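Side-chain contacts in putative membrane protein COG4129 (PDB 3KMI), which is of unknown function but probably belongs to a membrane transporter, this fragment being a helical domain assigned to the C-terminal part of putative aromatic acid exporters: residues R85-L88 with E89-S93; N99-P102 with P103-I107. One frame throughout, in Å; residues are numbered along the deposited sequence. Where two conformers were deposited one is given.

Interaction 1 (R85-L88 with E89-S93); sequences RDIL and ENLYS
With CG trans to its backbone N (chi1 -176°) and the chain bent at chi2 and chi3, Arg85 folds along the helix so that its CD and NE lie beside Glu89, one turn on. Glu89 turns CG to the backbone-N side (chi1 -69°) and runs extended beyond it, so the two run alongside each other in the same direction. CD of Arg85 touches OE1 of Glu89 at 3.5 Å. The ionic pair is long, Arg85 NE to Glu89 OE1 3.9 Å, and rests on charge alone, since OE1 lies well out of the guanidinium plane. That plane is used by Asp86, whose OD1 accepts from NE of Arg85 at 2.9 Å on its anti side, though NE stands 32° out of the carboxylate plane. Arg85 probably eases the repulsion between two carboxylates, whose nearest oxygens, Asp86 OD1 and Glu89 OE1, are 3.9 Å apart. Four successive i to i+4 backbone bonds, Glu89 to Arg85 through Tyr92 to Leu88, hold the turn. Within the bundle, Arg85 faces helix 41-61, where Asn49 accepts from NH1; Leu88 packs on helix 7-33, while Ile87 and Leu91, along one buried side, lie against helix 148-176, whose Glu163 accepts from Asn90 ND2.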
loop_
_atom_site.group_PDB
_atom_site.type_symbol
_atom_site.label_atom_id
_atom_site.label_comp_id
_atom_site.label_asym_id
_atom_site.label_seq_id
_atom_site.Cartn_x
_atom_site.Cartn_y
_atom_site.Cartn_z
ATOM N N ARG A 85 -6.843 -7.252 0.404
ATOM C CA ARG A 85 -7.178 -7.306 1.839
ATOM C C ARG A 85 -6.282 -6.314 2.628
ATOM O O ARG A 85 -6.780 -5.573 3.487
ATOM C CB ARG A 85 -7.038 -8.757 2.380
ATOM C CG ARG A 85 -7.470 -8.937 3.866
ATOM C CD ARG A 85 -6.318 -8.626 4.881
ATOM N NE ARG A 85 -5.046 -9.178 4.392
ATOM C CZ ARG A 85 -4.742 -10.467 4.344
ATOM N NH1 ARG A 85 -5.579 -11.405 4.811
ATOM N NH2 ARG A 85 -3.564 -10.820 3.850
ATOM N N ASP A 86 -4.972 -6.350 2.385
ATOM C CA ASP A 86 -4.067 -5.386 3.007
ATOM C C ASP A 86 -4.466 -3.910 2.729
ATOM O O ASP A 86 -4.388 -3.064 3.622
ATOM C CB ASP A 86 -2.603 -5.627 2.561
ATOM C CG ASP A 86 -2.009 -6.922 3.141
ATOM O OD1 ASP A 86 -2.670 -7.583 3.970
ATOM O OD2 ASP A 86 -0.901 -7.320 2.727
ATOM N N ILE A 87 -4.846 -3.619 1.491
ATOM C CA ILE A 87 -5.206 -2.234 1.089
ATOM C C ILE A 87 -6.507 -1.835 1.796
ATOM O O ILE A 87 -6.654 -0.686 2.225
ATOM C CB ILE A 87 -5.362 -2.121 -0.437
ATOM C CG1 ILE A 87 -4.001 -2.171 -1.142
ATOM C CG2 ILE A 87 -6.116 -0.810 -0.874
ATOM C CD1 ILE A 87 -4.137 -2.455 -2.656
ATOM N N LEU A 88 -7.430 -2.777 1.923
ATOM C CA LEU A 88 -8.640 -2.558 2.739
ATOM C C LEU A 88 -8.301 -2.169 4.167
ATOM O O LEU A 88 -8.855 -1.192 4.710
ATOM C CB LEU A 88 -9.572 -3.792 2.737
ATOM C CG LEU A 88 -10.261 -4.154 1.400
ATOM C CD1 LEU A 88 -10.908 -5.569 1.478
ATOM C CD2 LEU A 88 -11.307 -3.081 1.021
ATOM N N GLU A 89 -7.398 -2.935 4.779
ATOM C CA GLU A 89 -6.934 -2.566 6.128
ATOM C C GLU A 89 -6.274 -1.178 6.175
ATOM O O GLU A 89 -6.503 -0.439 7.119
ATOM C CB GLU A 89 -5.967 -3.626 6.655
ATOM C CG GLU A 89 -6.682 -4.915 6.934
ATOM C CD GLU A 89 -5.760 -5.946 7.576
ATOM O OE1 GLU A 89 -4.725 -6.299 6.993
ATOM O OE2 GLU A 89 -6.065 -6.366 8.670
ATOM N N ASN A 90 -5.463 -0.847 5.168
ATOM C CA ASN A 90 -4.878 0.494 5.072
ATOM C C ASN A 90 -5.953 1.596 4.963
ATOM O O ASN A 90 -5.857 2.618 5.639
ATOM C CB ASN A 90 -3.910 0.600 3.897
ATOM C CG ASN A 90 -2.729 -0.348 4.004
ATOM O OD1 ASN A 90 -2.441 -0.913 5.077
ATOM N ND2 ASN A 90 -2.020 -0.513 2.891
ATOM N N LEU A 91 -6.942 1.389 4.098
ATOM C CA LEU A 91 -8.040 2.346 3.973
ATOM C C LEU A 91 -8.750 2.505 5.307
ATOM O O LEU A 91 -8.902 3.626 5.785
ATOM C CB LEU A 91 -9.011 1.903 2.889
ATOM C CG LEU A 91 -8.405 2.040 1.489
ATOM C CD1 LEU A 91 -9.167 1.159 0.516
ATOM C CD2 LEU A 91 -8.409 3.489 1.035
ATOM N N TYR A 92 -9.151 1.385 5.914
ATOM C CA TYR A 92 -9.844 1.431 7.213
ATOM C C TYR A 92 -9.085 2.270 8.241
ATOM O O TYR A 92 -9.703 3.113 8.924
ATOM C CB TYR A 92 -10.090 0.021 7.778
ATOM C CG TYR A 92 -10.733 0.049 9.174
ATOM C CD1 TYR A 92 -12.106 0.277 9.320
ATOM C CD2 TYR A 92 -9.976 -0.166 10.322
ATOM C CE1 TYR A 92 -12.723 0.285 10.607
ATOM C CE2 TYR A 92 -10.580 -0.154 11.608
ATOM C CZ TYR A 92 -11.948 0.081 11.725
ATOM O OH TYR A 92 -12.556 0.102 12.946
ATOM N N SER A 93 -7.783 2.022 8.396
ATOM C CA SER A 93 -6.961 2.808 9.316
ATOM C C SER A 93 -7.111 4.297 8.995
ATOM O O SER A 93 -7.365 5.110 9.896
ATOM C CB SER A 93 -5.494 2.357 9.256
ATOM O OG SER A 93 -4.675 3.111 10.119
#

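Interaction 2 (N99-P102 with P103-I107); sequences NSTP and PQAHI
Thr101 and His106 cross at about a right angle at the N-terminus of helix 103-117, where Pro102 is the N-cap and Pro103 the first helical residue. The methyl of Thr101 sits over the imidazole: CG2 is 3.6 Å from the centroid of the His106 ring and 14° off its normal, geometry that defines a CH-pi contact over the face rather than at the edge. Two torsions set it up. Thr101 places CG2 trans to its own N, while His106 swings CG to the backbone-N side (chi1 -75°) and so carries its ring back past the helix start to the residue preceding the cap. The same rotation of Thr101 sends OG1 to the carbonyl of Ile32 at the end of helix 7-33, a hydrogen bond that fixes the threonine from its polar branch while the methyl carries the ring.

Pro102 turns its ring to the other neighbour on the first turn. Its CD lies 3.8 Å from CB of Ala105, a buried methyl that also reaches Ile32 and Leu157 of helix 148-176. Pro102 CB is only 3.4 Å from Pro103 CD, a closeness set largely by the chain linkage between the two prolines. Having no N-H, Pro103 can enter a first helical position without losing a backbone bond. Pro102 has no polar side chain to cap the first turn; its carbonyl accepts the usual main-chain bonds that open the helix. Pro102 O receives a weak, bent bond from Ala105 N and a much straighter one from His106 N, the distance from His106 N to Pro102 O being 3.1 Å and the N-H...O angle 165°.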
loop_
_atom_site.group_PDB
_atom_site.type_symbol
_atom_site.label_atom_id
_atom_site.label_comp_id
_atom_site.label_asym_id
_atom_site.label_seq_id
_atom_site.Cartn_x
_atom_site.Cartn_y
_atom_site.Cartn_z
ATOM N N ASN A 99 -11.937 13.284 11.059
ATOM C CA ASN A 99 -12.552 14.133 12.109
ATOM C C ASN A 99 -13.886 14.761 11.672
ATOM O O ASN A 99 -14.629 15.306 12.504
ATOM C CB ASN A 99 -11.631 15.327 12.453
ATOM C CG ASN A 99 -10.329 14.928 13.104
ATOM O OD1 ASN A 99 -9.495 14.251 12.501
ATOM N ND2 ASN A 99 -10.119 15.397 14.336
ATOM N N SER A 100 -14.173 14.713 10.372
ATOM C CA SER A 100 -15.238 15.532 9.755
ATOM C C SER A 100 -15.585 14.775 8.452
ATOM O O SER A 100 -14.775 13.970 7.990
ATOM C CB SER A 100 -14.633 16.902 9.433
ATOM O OG SER A 100 -15.577 17.846 8.964
ATOM N N THR A 101 -16.742 15.032 7.855
ATOM C CA THR A 101 -17.032 14.495 6.527
ATOM C C THR A 101 -17.299 15.649 5.568
ATOM O O THR A 101 -18.466 15.934 5.277
ATOM C CB THR A 101 -18.261 13.552 6.536
ATOM O OG1 THR A 101 -18.141 12.633 7.621
ATOM C CG2 THR A 101 -18.374 12.752 5.224
ATOM N N PRO A 102 -16.236 16.343 5.083
ATOM C CA PRO A 102 -16.492 17.468 4.139
ATOM C C PRO A 102 -17.003 16.980 2.744
ATOM O O PRO A 102 -17.032 15.788 2.508
ATOM C CB PRO A 102 -15.119 18.128 4.024
ATOM C CG PRO A 102 -14.160 17.019 4.279
ATOM C CD PRO A 102 -14.800 16.228 5.394
ATOM N N PRO A 103 -17.421 17.896 1.843
ATOM C CA PRO A 103 -17.956 17.465 0.566
ATOM C C PRO A 103 -17.038 16.530 -0.185
ATOM O O PRO A 103 -17.521 15.572 -0.743
ATOM C CB PRO A 103 -18.116 18.786 -0.197
ATOM C CG PRO A 103 -18.450 19.723 0.845
ATOM C CD PRO A 103 -17.578 19.354 2.005
ATOM N N GLN A 104 -15.731 16.784 -0.177
ATOM C CA GLN A 104 -14.777 15.897 -0.877
ATOM C C GLN A 104 -14.720 14.469 -0.300
ATOM O O GLN A 104 -14.482 13.519 -1.033
ATOM C CB GLN A 104 -13.379 16.517 -0.910
ATOM C CG GLN A 104 -13.210 17.710 -1.867
ATOM C CD GLN A 104 -13.590 17.387 -3.320
ATOM O OE1 GLN A 104 -14.363 18.119 -3.953
ATOM N NE2 GLN A 104 -13.051 16.298 -3.850
ATOM N N ALA A 105 -14.947 14.341 1.012
ATOM C CA ALA A 105 -15.093 13.027 1.662
ATOM C C ALA A 105 -16.354 12.318 1.190
ATOM O O ALA A 105 -16.323 11.135 0.886
ATOM C CB ALA A 105 -15.089 13.181 3.222
ATOM N N HIS A 106 -17.473 13.040 1.121
ATOM C CA HIS A 106 -18.706 12.501 0.541
ATOM C C HIS A 106 -18.474 12.041 -0.916
ATOM O O HIS A 106 -18.989 11.022 -1.315
ATOM C CB HIS A 106 -19.817 13.553 0.601
ATOM C CG HIS A 106 -20.406 13.744 1.966
ATOM N ND1 HIS A 106 -21.271 12.829 2.535
ATOM C CD2 HIS A 106 -20.314 14.771 2.845
ATOM C CE1 HIS A 106 -21.664 13.271 3.717
ATOM N NE2 HIS A 106 -21.097 14.447 3.929
ATOM N N ILE A 107 -17.680 12.779 -1.685
ATOM C CA ILE A 107 -17.393 12.415 -3.082
ATOM C C ILE A 107 -16.513 11.138 -3.135
ATOM O O ILE A 107 -16.744 10.250 -3.963
ATOM C CB ILE A 107 -16.769 13.605 -3.848
ATOM C CG1 ILE A 107 -17.856 14.645 -4.161
ATOM C CG2 ILE A 107 -16.070 13.158 -5.177
ATOM C CD1 ILE A 107 -17.296 16.016 -4.453
#

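How the interactions relate
Both contacts are local and belong to consecutive helices of the same helical bundle, yet their settings differ. Interaction 1 lies inside helix 68-95, with its centre about 7 Å from that of the chain, and is partly buried; interaction 2, at the start of helix 103-117, is a surface contact whose centre is about 19 Å from the chain centre. Their own centres are about 19 Å apart and their nearest atoms about 9 Å, so they do not touch. Charge and regular helical bonding dominate 85-93, whereas 99-107 relies on proline rings, a methyl over an aromatic face and one shared carbonyl. Helices 7-33 and 148-176 flank both, with helix 41-61 added at the first and helix 124-140 at the second.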